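Long-range contact in shikimate dehydrogenase (NADP(+)) (PDB 2D5C), which catalyses the reversible NADPH-linked reduction of 3-dehydroshikimate to shikimate on the pathway to chorismate and the aromatic amino acids: residues T227-A239 against D249-L261. Sequence-based numbering, arbitrary orientation.
Sequences TGLPMLAWQGALA and DPSGMEEAARRAL. With SKM ((3R,4S,5R)-3,4,5-trihydroxycyclohex-1-ene-1-carboxylic acid), chain E; SO4 (sulfate ion), chain D.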
ATOM      1  N   THR A 227     -14.301  27.093   4.791  1.00 20.49           N
ATOM      2  CA  THR A 227     -15.332  26.069   4.672  1.00 21.47           C
ATOM      3  C   THR A 227     -14.671  24.702   4.786  1.00 22.18           C
ATOM      4  O   THR A 227     -13.455  24.611   4.937  1.00 25.46           O
ATOM      5  CB  THR A 227     -16.054  26.124   3.315  1.00 27.17           C
ATOM      6  OG1 THR A 227     -15.132  25.765   2.283  1.00 21.95           O
ATOM      7  CG2 THR A 227     -16.609  27.534   3.049  1.00 24.52           C
ATOM      8  N   GLY A 228     -15.478  23.651   4.705  1.00 23.36           N
ATOM      9  CA  GLY A 228     -14.950  22.304   4.823  1.00 26.63           C
ATOM     10  C   GLY A 228     -14.413  21.735   3.526  1.00 24.87           C
ATOM     11  O   GLY A 228     -13.855  20.640   3.521  1.00 27.78           O
ATOM     12  N   LEU A 229     -14.551  22.466   2.422  1.00 23.56           N
ATOM     13  CA  LEU A 229     -14.070  21.947   1.147  1.00 25.25           C
ATOM     14  C   LEU A 229     -12.550  21.799   1.036  1.00 26.17           C
ATOM     15  O   LEU A 229     -12.062  20.799   0.500  1.00 29.27           O
ATOM     16  CB  LEU A 229     -14.591  22.796  -0.019  1.00 31.20           C
ATOM     17  CG  LEU A 229     -16.097  22.785  -0.307  1.00 34.98           C
ATOM     18  CD1 LEU A 229     -16.342  23.462  -1.659  1.00 32.50           C
ATOM     19  CD2 LEU A 229     -16.631  21.358  -0.328  1.00 30.86           C
ATOM     20  N   PRO A 230     -11.777  22.792   1.518  1.00 24.34           N
ATOM     21  CA  PRO A 230     -10.327  22.633   1.408  1.00 25.19           C
ATOM     22  C   PRO A 230      -9.828  21.362   2.106  1.00 24.67           C
ATOM     23  O   PRO A 230      -8.973  20.657   1.566  1.00 25.01           O
ATOM     24  CB  PRO A 230      -9.791  23.912   2.038  1.00 26.75           C
ATOM     25  CG  PRO A 230     -10.856  24.920   1.649  1.00 25.69           C
ATOM     26  CD  PRO A 230     -12.121  24.159   1.953  1.00 22.89           C
ATOM     27  N   MET A 231     -10.350  21.064   3.298  1.00 23.88           N
ATOM     28  CA  MET A 231      -9.925  19.854   4.013  1.00 20.57           C
ATOM     29  C   MET A 231     -10.390  18.616   3.248  1.00 23.96           C
ATOM     30  O   MET A 231      -9.664  17.625   3.149  1.00 23.59           O
ATOM     31  CB  MET A 231     -10.517  19.812   5.426  1.00 24.77           C
ATOM     32  CG  MET A 231     -10.084  18.590   6.237  1.00 33.34           C
ATOM     33  SD  MET A 231     -10.756  18.625   7.920  1.00 39.88           S
ATOM     34  CE  MET A 231     -10.422  16.936   8.480  1.00 26.54           C
ATOM     35  N   LEU A 232     -11.604  18.668   2.706  1.00 23.39           N
ATOM     36  CA  LEU A 232     -12.131  17.530   1.963  1.00 26.44           C
ATOM     37  C   LEU A 232     -11.208  17.204   0.787  1.00 26.63           C
ATOM     38  O   LEU A 232     -10.881  16.038   0.535  1.00 26.59           O
ATOM     39  CB  LEU A 232     -13.544  17.840   1.447  1.00 25.91           C
ATOM     40  CG  LEU A 232     -14.244  16.723   0.666  1.00 30.23           C
ATOM     41  CD1 LEU A 232     -14.420  15.508   1.551  1.00 26.22           C
ATOM     42  CD2 LEU A 232     -15.605  17.215   0.173  1.00 25.56           C
ATOM     43  N   ALA A 233     -10.782  18.246   0.084  1.00 23.05           N
ATOM     44  CA  ALA A 233      -9.905  18.096  -1.080  1.00 26.56           C
ATOM     45  C   ALA A 233      -8.515  17.586  -0.726  1.00 27.37           C
ATOM     46  O   ALA A 233      -7.957  16.737  -1.431  1.00 27.03           O
ATOM     47  CB  ALA A 233      -9.781  19.419  -1.814  1.00 25.26           C
ATOM     48  N   TRP A 234      -7.943  18.108   0.353  1.00 24.49           N
ATOM     49  CA  TRP A 234      -6.616  17.671   0.758  1.00 24.79           C
ATOM     50  C   TRP A 234      -6.594  16.251   1.318  1.00 26.32           C
ATOM     51  O   TRP A 234      -5.696  15.471   0.980  1.00 24.89           O
ATOM     52  CB  TRP A 234      -6.022  18.657   1.764  1.00 22.03           C
ATOM     53  CG  TRP A 234      -5.220  19.708   1.094  1.00 25.08           C
ATOM     54  CD1 TRP A 234      -5.596  20.995   0.840  1.00 25.35           C
ATOM     55  CD2 TRP A 234      -3.910  19.554   0.547  1.00 25.67           C
ATOM     56  NE1 TRP A 234      -4.595  21.656   0.168  1.00 29.46           N
ATOM     57  CE2 TRP A 234      -3.547  20.795  -0.026  1.00 26.79           C
ATOM     58  CE3 TRP A 234      -3.004  18.485   0.484  1.00 22.84           C
ATOM     59  CZ2 TRP A 234      -2.318  20.999  -0.651  1.00 28.47           C
ATOM     60  CZ3 TRP A 234      -1.782  18.684  -0.140  1.00 24.21           C
ATOM     61  CH2 TRP A 234      -1.448  19.937  -0.699  1.00 26.31           C
ATOM     62  N   GLN A 235      -7.556  15.898   2.167  1.00 23.46           N
ATOM     63  CA  GLN A 235      -7.540  14.536   2.685  1.00 22.83           C
ATOM     64  C   GLN A 235      -7.713  13.563   1.520  1.00 27.04           C
ATOM     65  O   GLN A 235      -7.154  12.457   1.530  1.00 22.62           O
ATOM     66  CB  GLN A 235      -8.616  14.329   3.766  1.00 22.42           C
ATOM     67  CG  GLN A 235     -10.084  14.397   3.315  1.00 26.26           C
ATOM     68  CD  GLN A 235     -10.559  13.155   2.581  1.00 26.67           C
ATOM     69  OE1 GLN A 235     -10.227  12.021   2.955  1.00 22.92           O
ATOM     70  NE2 GLN A 235     -11.369  13.358   1.540  1.00 22.96           N
ATOM     71  N   GLY A 236      -8.462  13.995   0.497  1.00 21.31           N
ATOM     72  CA  GLY A 236      -8.676  13.157  -0.671  1.00 22.07           C
ATOM     73  C   GLY A 236      -7.418  13.029  -1.520  1.00 20.78           C
ATOM     74  O   GLY A 236      -7.065  11.921  -1.938  1.00 24.44           O
ATOM     75  N   ALA A 237      -6.741  14.141  -1.793  1.00 21.63           N
ATOM     76  CA  ALA A 237      -5.517  14.102  -2.595  1.00 18.81           C
ATOM     77  C   ALA A 237      -4.470  13.239  -1.904  1.00 23.66           C
ATOM     78  O   ALA A 237      -3.757  12.462  -2.542  1.00 20.31           O
ATOM     79  CB  ALA A 237      -4.960  15.512  -2.797  1.00 22.57           C
ATOM     80  N   LEU A 238      -4.384  13.384  -0.586  1.00 20.79           N
ATOM     81  CA  LEU A 238      -3.420  12.595   0.175  1.00 21.27           C
ATOM     82  C   LEU A 238      -3.754  11.115   0.125  1.00 19.23           C
ATOM     83  O   LEU A 238      -2.849  10.275   0.089  1.00 22.76           O
ATOM     84  CB  LEU A 238      -3.368  13.064   1.629  1.00 18.27           C
ATOM     85  CG  LEU A 238      -2.785  14.458   1.839  1.00 22.45           C
ATOM     86  CD1 LEU A 238      -2.882  14.821   3.311  1.00 26.34           C
ATOM     87  CD2 LEU A 238      -1.345  14.506   1.373  1.00 20.19           C
ATOM     88  N   ALA A 239      -5.037  10.782   0.125  1.00 19.31           N
ATOM     89  CA  ALA A 239      -5.426   9.373   0.069  1.00 17.81           C
ATOM     90  C   ALA A 239      -5.065   8.809  -1.301  1.00 20.50           C
ATOM     91  O   ALA A 239      -4.601   7.672  -1.424  1.00 19.91           O
ATOM     92  CB  ALA A 239      -6.932   9.214   0.316  1.00 20.03           C
ATOM     93  N   ASP A 249      -3.800  17.311  -8.080  1.00 29.02           N
ATOM     94  CA  ASP A 249      -3.838  18.704  -7.624  1.00 29.68           C
ATOM     95  C   ASP A 249      -4.986  18.939  -6.650  1.00 25.02           C
ATOM     96  O   ASP A 249      -6.152  18.809  -7.017  1.00 24.27           O
ATOM     97  CB  ASP A 249      -3.992  19.666  -8.803  1.00 38.31           C
ATOM     98  CG  ASP A 249      -3.835  21.111  -8.381  1.00 40.32           C
ATOM     99  OD1 ASP A 249      -2.695  21.617  -8.394  1.00 47.30           O
ATOM    100  OD2 ASP A 249      -4.846  21.729  -8.003  1.00 42.25           O
ATOM    101  N   PRO A 250      -4.669  19.291  -5.386  1.00 23.36           N
ATOM    102  CA  PRO A 250      -5.689  19.534  -4.360  1.00 28.70           C
ATOM    103  C   PRO A 250      -6.693  20.628  -4.716  1.00 25.16           C
ATOM    104  O   PRO A 250      -7.889  20.483  -4.476  1.00 27.55           O
ATOM    105  CB  PRO A 250      -4.858  19.883  -3.122  1.00 28.30           C
ATOM    106  CG  PRO A 250      -3.582  19.111  -3.353  1.00 30.13           C
ATOM    107  CD  PRO A 250      -3.318  19.384  -4.809  1.00 29.82           C
ATOM    108  N   SER A 251      -6.204  21.724  -5.284  1.00 32.32           N
ATOM    109  CA  SER A 251      -7.086  22.824  -5.668  1.00 31.64           C
ATOM    110  C   SER A 251      -8.045  22.367  -6.761  1.00 32.51           C
ATOM    111  O   SER A 251      -9.201  22.791  -6.808  1.00 32.56           O
ATOM    112  CB  SER A 251      -6.261  24.020  -6.149  1.00 30.42           C
ATOM    113  OG  SER A 251      -5.506  24.575  -5.086  1.00 41.73           O
ATOM    114  N   GLY A 252      -7.560  21.501  -7.645  1.00 34.73           N
ATOM    115  CA  GLY A 252      -8.405  20.990  -8.707  1.00 32.30           C
ATOM    116  C   GLY A 252      -9.501  20.120  -8.126  1.00 34.76           C
ATOM    117  O   GLY A 252     -10.648  20.158  -8.565  1.00 28.95           O
ATOM    118  N   MET A 253      -9.149  19.316  -7.127  1.00 30.57           N
ATOM    119  CA  MET A 253     -10.133  18.465  -6.495  1.00 26.73           C
ATOM    120  C   MET A 253     -11.148  19.303  -5.716  1.00 25.60           C
ATOM    121  O   MET A 253     -12.321  18.947  -5.637  1.00 31.64           O
ATOM    122  CB  MET A 253      -9.437  17.460  -5.569  1.00 29.62           C
ATOM    123  CG  MET A 253      -8.625  16.431  -6.348  1.00 25.39           C
ATOM    124  SD  MET A 253      -7.732  15.252  -5.294  1.00 28.78           S
ATOM    125  CE  MET A 253      -9.113  14.402  -4.569  1.00 27.94           C
ATOM    126  N   GLU A 254     -10.700  20.415  -5.149  1.00 28.44           N
ATOM    127  CA  GLU A 254     -11.602  21.268  -4.381  1.00 27.12           C
ATOM    128  C   GLU A 254     -12.635  21.847  -5.336  1.00 33.67           C
ATOM    129  O   GLU A 254     -13.840  21.810  -5.070  1.00 28.84           O
ATOM    130  CB  GLU A 254     -10.836  22.407  -3.712  1.00 34.99           C
ATOM    131  CG  GLU A 254     -11.650  23.134  -2.651  1.00 29.60           C
ATOM    132  CD  GLU A 254     -10.985  24.407  -2.185  1.00 38.94           C
ATOM    133  OE1 GLU A 254      -9.751  24.399  -1.982  1.00 41.31           O
ATOM    134  OE2 GLU A 254     -11.702  25.415  -2.014  1.00 41.20           O
ATOM    135  N   GLU A 255     -12.146  22.362  -6.459  1.00 32.12           N
ATOM    136  CA  GLU A 255     -13.005  22.948  -7.480  1.00 37.35           C
ATOM    137  C   GLU A 255     -14.039  21.943  -7.972  1.00 39.90           C
ATOM    138  O   GLU A 255     -15.195  22.291  -8.207  1.00 36.76           O
ATOM    139  CB  GLU A 255     -12.154  23.439  -8.653  1.00 42.86           C
ATOM    140  CG  GLU A 255     -12.947  24.071  -9.784  1.00 54.97           C
ATOM    141  CD  GLU A 255     -13.940  25.105  -9.288  1.00 63.10           C
ATOM    142  OE1 GLU A 255     -13.567  25.913  -8.408  1.00 67.89           O
ATOM    143  OE2 GLU A 255     -15.088  25.117  -9.785  1.00 63.78           O
ATOM    144  N   ALA A 256     -13.620  20.688  -8.109  1.00 39.21           N
ATOM    145  CA  ALA A 256     -14.503  19.627  -8.571  1.00 36.63           C
ATOM    146  C   ALA A 256     -15.618  19.328  -7.568  1.00 39.63           C
ATOM    147  O   ALA A 256     -16.743  19.014  -7.956  1.00 38.81           O
ATOM    148  CB  ALA A 256     -13.690  18.359  -8.842  1.00 40.62           C
ATOM    149  N   ALA A 257     -15.305  19.409  -6.279  1.00 34.58           N
ATOM    150  CA  ALA A 257     -16.307  19.135  -5.252  1.00 33.11           C
ATOM    151  C   ALA A 257     -17.295  20.288  -5.184  1.00 38.63           C
ATOM    152  O   ALA A 257     -18.493  20.093  -4.955  1.00 36.19           O
ATOM    153  CB  ALA A 257     -15.640  18.946  -3.894  1.00 35.84           C
ATOM    154  N   ARG A 258     -16.772  21.491  -5.386  1.00 35.62           N
ATOM    155  CA  ARG A 258     -17.576  22.699  -5.341  1.00 42.69           C
ATOM    156  C   ARG A 258     -18.654  22.615  -6.421  1.00 44.78           C
ATOM    157  O   ARG A 258     -19.828  22.889  -6.171  1.00 44.74           O
ATOM    158  CB  ARG A 258     -16.673  23.919  -5.563  1.00 38.60           C
ATOM    159  CG  ARG A 258     -17.325  25.256  -5.248  1.00 47.40           C
ATOM    160  CD  ARG A 258     -16.359  26.418  -5.483  1.00 47.38           C
ATOM    161  NE  ARG A 258     -15.200  26.386  -4.589  1.00 53.54           N
ATOM    162  CZ  ARG A 258     -15.260  26.560  -3.271  1.00 53.34           C
ATOM    163  NH1 ARG A 258     -16.424  26.778  -2.674  1.00 54.86           N
ATOM    164  NH2 ARG A 258     -14.150  26.524  -2.549  1.00 54.87           N
ATOM    165  N   ARG A 259     -18.252  22.210  -7.619  1.00 45.96           N
ATOM    166  CA  ARG A 259     -19.186  22.099  -8.728  1.00 48.16           C
ATOM    167  C   ARG A 259     -20.150  20.933  -8.558  1.00 46.86           C
ATOM    168  O   ARG A 259     -21.216  20.908  -9.171  1.00 50.78           O
ATOM    169  CB  ARG A 259     -18.412  21.957 -10.037  1.00 50.37           C
ATOM    170  CG  ARG A 259     -17.477  23.123 -10.301  1.00 54.78           C
ATOM    171  CD  ARG A 259     -16.622  22.901 -11.542  1.00 64.58           C
ATOM    172  NE  ARG A 259     -15.871  21.650 -11.476  1.00 70.28           N
ATOM    173  CZ  ARG A 259     -14.896  21.318 -12.316  1.00 73.60           C
ATOM    174  NH1 ARG A 259     -14.546  22.148 -13.291  1.00 76.31           N
ATOM    175  NH2 ARG A 259     -14.272  20.155 -12.185  1.00 76.16           N
ATOM    176  N   ALA A 260     -19.785  19.978  -7.712  1.00 49.55           N
ATOM    177  CA  ALA A 260     -20.617  18.803  -7.482  1.00 52.26           C
ATOM    178  C   ALA A 260     -21.740  18.981  -6.457  1.00 55.46           C
ATOM    179  O   ALA A 260     -22.686  18.192  -6.442  1.00 53.10           O
ATOM    180  CB  ALA A 260     -19.739  17.615  -7.089  1.00 51.20           C
ATOM    181  N   LEU A 261     -21.648  19.988  -5.593  1.00 62.03           N
ATOM    182  CA  LEU A 261     -22.711  20.187  -4.613  1.00 67.78           C
ATOM    183  C   LEU A 261     -23.819  21.078  -5.170  1.00 71.01           C
ATOM    184  O   LEU A 261     -24.279  21.995  -4.458  1.00 74.70           O
ATOM    185  CB  LEU A 261     -22.154  20.761  -3.296  1.00 68.20           C
ATOM    186  CG  LEU A 261     -21.111  21.882  -3.207  1.00 72.39           C
ATOM    187  CD1 LEU A 261     -21.605  23.166  -3.858  1.00 74.59           C
ATOM    188  CD2 LEU A 261     -20.807  22.123  -1.732  1.00 71.90           C
TER
HETATM  189  O12 SKM E 301     -12.409  11.397   5.635  1.00 33.18           O
HETATM  190  C8  SKM E 301     -13.298  11.746   4.563  1.00 35.91           C
HETATM  191  C6  SKM E 301     -13.593  10.486   3.704  1.00 34.81           C
HETATM  192  O7  SKM E 301     -12.365   9.979   3.185  1.00 29.00           O
HETATM  193  C5  SKM E 301     -14.547  10.819   2.527  1.00 34.69           C
HETATM  194  C4  SKM E 301     -15.649  11.808   2.909  1.00 42.15           C
HETATM  195  C1  SKM E 301     -16.747  12.027   1.933  1.00 44.77           C
HETATM  196  O2  SKM E 301     -16.745  11.356   0.765  1.00 36.55           O
HETATM  197  O3  SKM E 301     -17.656  12.808   2.178  1.00 46.76           O
HETATM  198  C10 SKM E 301     -15.674  12.478   4.065  1.00 38.77           C
HETATM  199  C9  SKM E 301     -14.620  12.334   5.143  1.00 39.36           C
HETATM  200  O11 SKM E 301     -15.127  11.456   6.161  1.00 40.58           O
HETATM  201  S   SO4 D1403     -13.180  28.759   1.262  1.00 56.46           S
HETATM  202  O1  SO4 D1403     -13.798  27.463   0.500  1.00 49.75           O
HETATM  203  O2  SO4 D1403     -11.875  28.956   0.666  1.00 54.68           O
HETATM  204  O3  SO4 D1403     -13.972  29.791   1.108  1.00 58.64           O
HETATM  205  O4  SO4 D1403     -13.015  28.295   2.617  1.00 51.20           O
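Pro250 sets the CB-CG edge of its ring down on one face of the Trp234 indole: CG stands 3.5 Å from the centroid of the six-membered ring, 11° off its normal, a CH-pi contact. Proline suits this first turn of helix 250-260, where no backbone N-H is needed, while Asp249 at the N-cap accepts from Gly252 N. Were Trp234 replaced by an alanine, the CB and CG of Pro250 would probably lose the aromatic face they rest on and a gap would open beside the start of the helix. The carbonyl O of Pro250 lies 3.4 Å from Ala233 CB, a closeness that suits a methyl side chain near the crossing. Met253 comes next, its chain bent at the last torsion to set SD 3.7 Å from Ala237 CB and bring CE against Gly236, where a side chain would be tight. Glu254 meets Ala233 through CB, and with CG swung opposite its backbone N (chi1 -167°) the extended chain runs past Leu229 to rest its carboxylate against Pro230 CG. Its OE2 pairs with Arg258 NH2 at 2.7 Å, a salt bridge with a weak, bent hydrogen bond. Ala257 is small enough to admit the methyls of Leu229 and Leu232. The Arg258 guanidinium takes Leu229 CD1 over one face, 3.5 Å from NH1, while in its plane NH2 donates to O1 of a sulfate that Thr227 also binds through N and OG1. The axes pass 8.2 Å apart at 125°, a close approach consistent with the small residues Ala233, Gly236, Ala237 and Ala257 at the interface. This helix-helix packing of the C-terminal region of shikimate dehydrogenase joins helix 250-260 to helix 229-244, whose Gln235 accepts a hydrogen bond from shikimate O7 and whose preceding turn holds Gly228 of the NADP(+) site.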